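PDB 2B5D: alpha-Amylase from Thermotoga maritima, which belongs to glycosyl hydrolase family 57, a family of carbohydrate-active enzymes. Local coordinates for residues F205-A210 against F235-E240; G221-I226 against P342-P347. One frame throughout, in Å; residues are numbered along the deposited sequence.

Contact 1 (F205-A210 against F235-E240)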
loop_
_atom_site.group_PDB
_atom_site.type_symbol
_atom_site.label_atom_id
_atom_site.label_comp_id
_atom_site.label_asym_id
_atom_site.label_seq_id
_atom_site.Cartn_x
_atom_site.Cartn_y
_atom_site.Cartn_z
ATOM N N PHE A 205 12.560 -29.404 -25.148
ATOM C CA PHE A 205 13.781 -29.149 -24.319
ATOM C C PHE A 205 13.420 -29.425 -22.866
ATOM O O PHE A 205 12.293 -29.144 -22.430
ATOM C CB PHE A 205 14.287 -27.746 -24.541
ATOM C CG PHE A 205 14.782 -27.474 -25.978
ATOM C CD1 PHE A 205 13.900 -27.007 -26.959
ATOM C CD2 PHE A 205 16.133 -27.639 -26.310
ATOM C CE1 PHE A 205 14.323 -26.757 -28.285
ATOM C CE2 PHE A 205 16.601 -27.384 -27.629
ATOM C CZ PHE A 205 15.667 -26.937 -28.630
ATOM N N VAL A 206 14.302 -30.095 -22.144
ATOM C CA VAL A 206 14.102 -30.268 -20.720
ATOM C C VAL A 206 15.381 -29.751 -19.970
ATOM O O VAL A 206 16.434 -29.520 -20.577
ATOM C CB VAL A 206 13.831 -31.763 -20.370
ATOM C CG1 VAL A 206 12.516 -32.321 -21.075
ATOM C CG2 VAL A 206 14.993 -32.600 -20.754
ATOM N N ASP A 207 15.213 -29.554 -18.676
ATOM C CA ASP A 207 16.241 -29.394 -17.700
ATOM C C ASP A 207 17.040 -30.698 -17.578
ATOM O O ASP A 207 16.497 -31.818 -17.777
ATOM C CB ASP A 207 15.606 -29.145 -16.330
ATOM C CG ASP A 207 16.638 -28.745 -15.263
ATOM O OD1 ASP A 207 17.309 -27.714 -15.464
ATOM O OD2 ASP A 207 16.759 -29.429 -14.201
ATOM N N SER A 208 18.308 -30.525 -17.168
ATOM C CA SER A 208 19.269 -31.563 -16.920
ATOM C C SER A 208 18.764 -32.601 -15.968
ATOM O O SER A 208 19.074 -33.777 -16.120
ATOM C CB SER A 208 20.544 -30.915 -16.280
ATOM O OG SER A 208 21.086 -30.037 -17.225
ATOM N N HIS A 209 17.996 -32.171 -14.978
ATOM C CA HIS A 209 17.441 -33.106 -13.995
ATOM C C HIS A 209 16.459 -34.176 -14.646
ATOM O O HIS A 209 16.187 -35.271 -14.070
ATOM C CB HIS A 209 16.699 -32.279 -12.957
ATOM C CG HIS A 209 16.176 -33.078 -11.817
ATOM N ND1 HIS A 209 14.844 -33.456 -11.717
ATOM C CD2 HIS A 209 16.790 -33.547 -10.704
ATOM C CE1 HIS A 209 14.673 -34.142 -10.596
ATOM N NE2 HIS A 209 15.834 -34.209 -9.962
ATOM N N ALA A 210 15.909 -33.826 -15.802
ATOM C CA ALA A 210 15.033 -34.746 -16.531
ATOM C C ALA A 210 15.778 -36.004 -16.969
ATOM O O ALA A 210 15.161 -37.078 -17.088
ATOM C CB ALA A 210 14.382 -34.040 -17.768
ATOM N N PHE A 235 15.906 -32.720 -25.755
ATOM C CA PHE A 235 17.263 -32.137 -25.693
ATOM C C PHE A 235 17.486 -31.592 -24.288
ATOM O O PHE A 235 16.719 -30.766 -23.869
ATOM C CB PHE A 235 17.357 -30.975 -26.649
ATOM C CG PHE A 235 17.470 -31.369 -28.107
ATOM C CD1 PHE A 235 16.331 -31.486 -28.914
ATOM C CD2 PHE A 235 18.691 -31.612 -28.673
ATOM C CE1 PHE A 235 16.439 -31.823 -30.283
ATOM C CE2 PHE A 235 18.818 -31.969 -30.025
ATOM C CZ PHE A 235 17.701 -32.044 -30.845
ATOM N N ALA A 236 18.461 -32.095 -23.539
ATOM C CA ALA A 236 18.672 -31.607 -22.190
ATOM C C ALA A 236 19.761 -30.518 -22.152
ATOM O O ALA A 236 20.812 -30.599 -22.816
ATOM C CB ALA A 236 18.925 -32.717 -21.184
ATOM N N ARG A 237 19.429 -29.467 -21.424
ATOM C CA ARG A 237 20.348 -28.354 -21.049
ATOM C C ARG A 237 21.745 -28.832 -20.624
ATOM O O ARG A 237 21.855 -29.639 -19.696
ATOM C CB ARG A 237 19.732 -27.648 -19.829
ATOM C CG ARG A 237 19.697 -26.216 -19.914
ATOM C CD ARG A 237 19.113 -25.680 -18.656
ATOM N NE ARG A 237 20.100 -25.567 -17.577
ATOM C CZ ARG A 237 20.013 -26.307 -16.496
ATOM N NH1 ARG A 237 20.898 -26.245 -15.510
ATOM N NH2 ARG A 237 18.998 -27.152 -16.445
ATOM N N ASP A 238 22.784 -28.271 -21.231
ATOM C CA ASP A 238 24.177 -28.432 -20.703
ATOM C C ASP A 238 24.327 -27.519 -19.495
ATOM O O ASP A 238 24.319 -26.302 -19.636
ATOM C CB ASP A 238 25.235 -28.077 -21.782
ATOM C CG ASP A 238 26.677 -28.002 -21.219
ATOM O OD1 ASP A 238 27.007 -28.572 -20.137
ATOM O OD2 ASP A 238 27.479 -27.366 -21.899
ATOM N N PRO A 239 24.453 -28.099 -18.310
ATOM C CA PRO A 239 24.494 -27.293 -17.102
ATOM C C PRO A 239 25.848 -26.521 -16.953
ATOM O O PRO A 239 25.946 -25.616 -16.129
ATOM C CB PRO A 239 24.375 -28.342 -15.983
ATOM C CG PRO A 239 24.946 -29.656 -16.642
ATOM C CD PRO A 239 24.695 -29.542 -18.074
ATOM N N GLU A 240 26.864 -26.922 -17.713
ATOM C CA GLU A 240 28.117 -26.200 -17.828
ATOM C C GLU A 240 27.946 -24.945 -18.649
ATOM O O GLU A 240 28.770 -24.025 -18.527
ATOM C CB GLU A 240 29.210 -27.065 -18.461
ATOM C CG GLU A 240 29.558 -28.246 -17.642
ATOM C CD GLU A 240 30.861 -28.890 -18.089
ATOM O OE1 GLU A 240 31.160 -30.002 -17.606
ATOM O OE2 GLU A 240 31.586 -28.297 -18.911
#
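F205 and V206 run parallel to F235 and A236 as neighbouring strands, joined at the strand ends by two backbone hydrogen bonds. V206 N gives to F235 O at 3.0 Å, and V206 O receives R237 N at 3.1 Å, nearly straight. F205 and F235 lie on one face of the sheet, where F205 CD2 rests 3.6 Å from F235 CB; the two rings, with planes 29° apart, are slid so far that they barely overlap. On the other face V206 CG2 meets the methyl of A236, 4.0 Å from CB.

Past the strands the contact turns polar. S208 OG donates to R237 O at 2.6 Å and also lies over one face of the R237 guanidinium. The R237 chain, bent at chi3 (83°), lies alongside D207, both pointing the same way, with carboxylate and guanidinium planes 12° apart; the salt bridge is plausible, but its modelled separation is too short to trust. D207 OD2 meanwhile accepts from H209 N, which meets it from above the carboxylate plane, a capping bond ahead of the turn that leads into a helix. At the C-terminal ends of these buried parallel strands, then, the S208 hydroxyl satisfies the R237 carbonyl and W402 makes a cation-pi contact with the guanidinium, while the share of D207 in holding that charge stays doubtful.

Contact 2 (G221-I226 against P342-P347); sequences GVYRPI and PVIVAP
Y223 fits against the start of strand 343-349 with both its backbone and its side chain. Its carbonyl oxygen takes the hydrogen bond from V343 N, V343 N to Y223 O 2.7 Å and almost straight at 174°, although the donor stands 32° out of the carbonyl plane. One residue before V343, the pyrrolidine ring of P342 butts against the tyrosine, P342 CB meeting Y223 CB at 4.0 Å. With CG beside the backbone N (chi1 -56°), the ring slants across the start of the strand, its edge near V343 O and its CD1 4.1 Å from I344 CG1. V222 CG2 sits over the centre of one ring face, 3.6 Å above the plane, so the tyrosine is backed by its own loop.

The strand met here pairs in parallel with strand 3-11 in the sheet of this family 57 domain, and V343 to V345 form part of that run; the loop 221-226 docks beside it, with no second strand of its own in this pairing. V343 CG1 is the bump that fits into the angle between the Y223 carbonyl oxygen and P225 CD, 4.0 Å from P225 CD, the valine and proline side chains crossing at about a right angle. Between V222 and V345 the backbones are bridged by one water, which accepts from V345 N at 2.6 Å and probably donates to V222 O at 3.0 Å. Y223 OH reaches past I344 to a hydrogen bond with D238.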
loop_
_atom_site.group_PDB
_atom_site.type_symbol
_atom_site.label_atom_id
_atom_site.label_comp_id
_atom_site.label_asym_id
_atom_site.label_seq_id
_atom_site.Cartn_x
_atom_site.Cartn_y
_atom_site.Cartn_z
ATOM N N GLY A 221 24.752 -38.949 -21.110
ATOM C CA GLY A 221 24.197 -37.817 -20.350
ATOM C C GLY A 221 23.424 -36.757 -21.124
ATOM O O GLY A 221 22.593 -37.100 -21.977
ATOM N N VAL A 222 23.704 -35.465 -20.882
ATOM C CA VAL A 222 22.941 -34.408 -21.532
ATOM C C VAL A 222 23.451 -34.051 -22.880
ATOM O O VAL A 222 22.928 -33.141 -23.521
ATOM C CB VAL A 222 22.832 -33.116 -20.676
ATOM C CG1 VAL A 222 22.093 -33.418 -19.414
ATOM C CG2 VAL A 222 24.268 -32.467 -20.367
ATOM N N TYR A 223 24.473 -34.774 -23.331
ATOM C CA TYR A 223 25.194 -34.448 -24.586
ATOM C C TYR A 223 24.763 -35.246 -25.814
ATOM O O TYR A 223 25.388 -35.165 -26.872
ATOM C CB TYR A 223 26.740 -34.577 -24.369
ATOM C CG TYR A 223 27.130 -33.684 -23.220
ATOM C CD1 TYR A 223 27.079 -32.294 -23.360
ATOM C CD2 TYR A 223 27.477 -34.229 -21.977
ATOM C CE1 TYR A 223 27.412 -31.443 -22.281
ATOM C CE2 TYR A 223 27.819 -33.407 -20.923
ATOM C CZ TYR A 223 27.771 -32.024 -21.075
ATOM O OH TYR A 223 28.035 -31.220 -20.000
ATOM N N ARG A 224 23.673 -35.976 -25.681
ATOM C CA ARG A 224 22.892 -36.382 -26.850
ATOM C C ARG A 224 21.381 -36.322 -26.503
ATOM O O ARG A 224 20.988 -36.684 -25.385
ATOM C CB ARG A 224 23.345 -37.790 -27.282
ATOM C CG ARG A 224 24.532 -37.684 -28.325
ATOM C CD ARG A 224 24.965 -38.999 -28.836
ATOM N NE ARG A 224 24.378 -39.436 -30.125
ATOM C CZ ARG A 224 24.765 -38.982 -31.314
ATOM N NH1 ARG A 224 25.683 -38.025 -31.412
ATOM N NH2 ARG A 224 24.204 -39.462 -32.409
ATOM N N PRO A 225 20.540 -35.923 -27.464
ATOM C CA PRO A 225 19.102 -36.051 -27.267
ATOM C C PRO A 225 18.695 -37.504 -27.001
ATOM O O PRO A 225 19.435 -38.439 -27.294
ATOM C CB PRO A 225 18.521 -35.629 -28.623
ATOM C CG PRO A 225 19.662 -35.801 -29.589
ATOM C CD PRO A 225 20.848 -35.366 -28.782
ATOM N N ILE A 226 17.542 -37.690 -26.406
ATOM C CA ILE A 226 16.990 -39.021 -26.299
ATOM C C ILE A 226 15.712 -38.962 -27.099
ATOM O O ILE A 226 15.305 -37.882 -27.512
ATOM C CB ILE A 226 16.670 -39.407 -24.839
ATOM C CG1 ILE A 226 15.529 -38.514 -24.305
ATOM C CG2 ILE A 226 17.972 -39.483 -24.020
ATOM C CD1 ILE A 226 14.970 -38.930 -22.993
ATOM N N PRO A 342 29.297 -34.920 -29.362
ATOM C CA PRO A 342 28.411 -34.335 -28.356
ATOM C C PRO A 342 27.525 -33.271 -28.988
ATOM O O PRO A 342 27.895 -32.652 -30.004
ATOM C CB PRO A 342 29.364 -33.737 -27.335
ATOM C CG PRO A 342 30.646 -33.469 -28.144
ATOM C CD PRO A 342 30.716 -34.551 -29.158
ATOM N N VAL A 343 26.303 -33.135 -28.478
ATOM C CA VAL A 343 25.549 -31.936 -28.805
ATOM C C VAL A 343 25.312 -31.151 -27.534
ATOM O O VAL A 343 24.813 -31.642 -26.544
ATOM C CB VAL A 343 24.354 -32.114 -29.855
ATOM C CG1 VAL A 343 24.118 -33.542 -30.234
ATOM C CG2 VAL A 343 23.080 -31.354 -29.472
ATOM N N ILE A 344 25.843 -29.948 -27.538
ATOM C CA ILE A 344 25.941 -29.168 -26.316
ATOM C C ILE A 344 24.776 -28.237 -26.420
ATOM O O ILE A 344 24.693 -27.422 -27.389
ATOM C CB ILE A 344 27.342 -28.459 -26.230
ATOM C CG1 ILE A 344 28.427 -29.544 -26.022
ATOM C CG2 ILE A 344 27.316 -27.407 -25.169
ATOM C CD1 ILE A 344 29.877 -29.155 -26.415
ATOM N N VAL A 345 23.817 -28.425 -25.511
ATOM C CA VAL A 345 22.582 -27.599 -25.598
ATOM C C VAL A 345 22.634 -26.450 -24.593
ATOM O O VAL A 345 22.699 -26.665 -23.346
ATOM C CB VAL A 345 21.243 -28.403 -25.436
ATOM C CG1 VAL A 345 19.981 -27.437 -25.643
ATOM C CG2 VAL A 345 21.187 -29.589 -26.421
ATOM N N ALA A 346 22.615 -25.249 -25.148
ATOM C CA ALA A 346 22.791 -24.020 -24.342
ATOM C C ALA A 346 21.680 -22.978 -24.616
ATOM O O ALA A 346 21.743 -22.226 -25.612
ATOM C CB ALA A 346 24.199 -23.429 -24.593
ATOM N N PRO A 347 20.604 -23.027 -23.807
ATOM C CA PRO A 347 19.480 -22.121 -23.888
ATOM C C PRO A 347 19.587 -20.883 -22.998
ATOM O O PRO A 347 19.944 -20.978 -21.816
ATOM C CB PRO A 347 18.313 -22.970 -23.402
ATOM C CG PRO A 347 18.910 -23.851 -22.433
ATOM C CD PRO A 347 20.337 -24.096 -22.828
HETATM O O HOH W 1 23.700 -30.223 -23.641
#

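Overall arrangement
After the first strands of the sheet, the chain reaches strand 203-206, then passes through helix 209-212 into loop 221-226 and returns on strand 233-236, where contact 1 closes a short loop. Contact 2 closes a much longer one, since 221-226 must wait for strand 343-349, beyond helix 309-338. The two loops cross, because 221-226 falls between the segments of contact 1 and 342-347 comes after both. Their centres are about 7 Å apart, and a probable hydrogen bond from D238 N to V345 O links them. Contact 1 thus pairs strands 203-206 and 233-236, while contact 2 docks the loop that connects them onto strand 343-349.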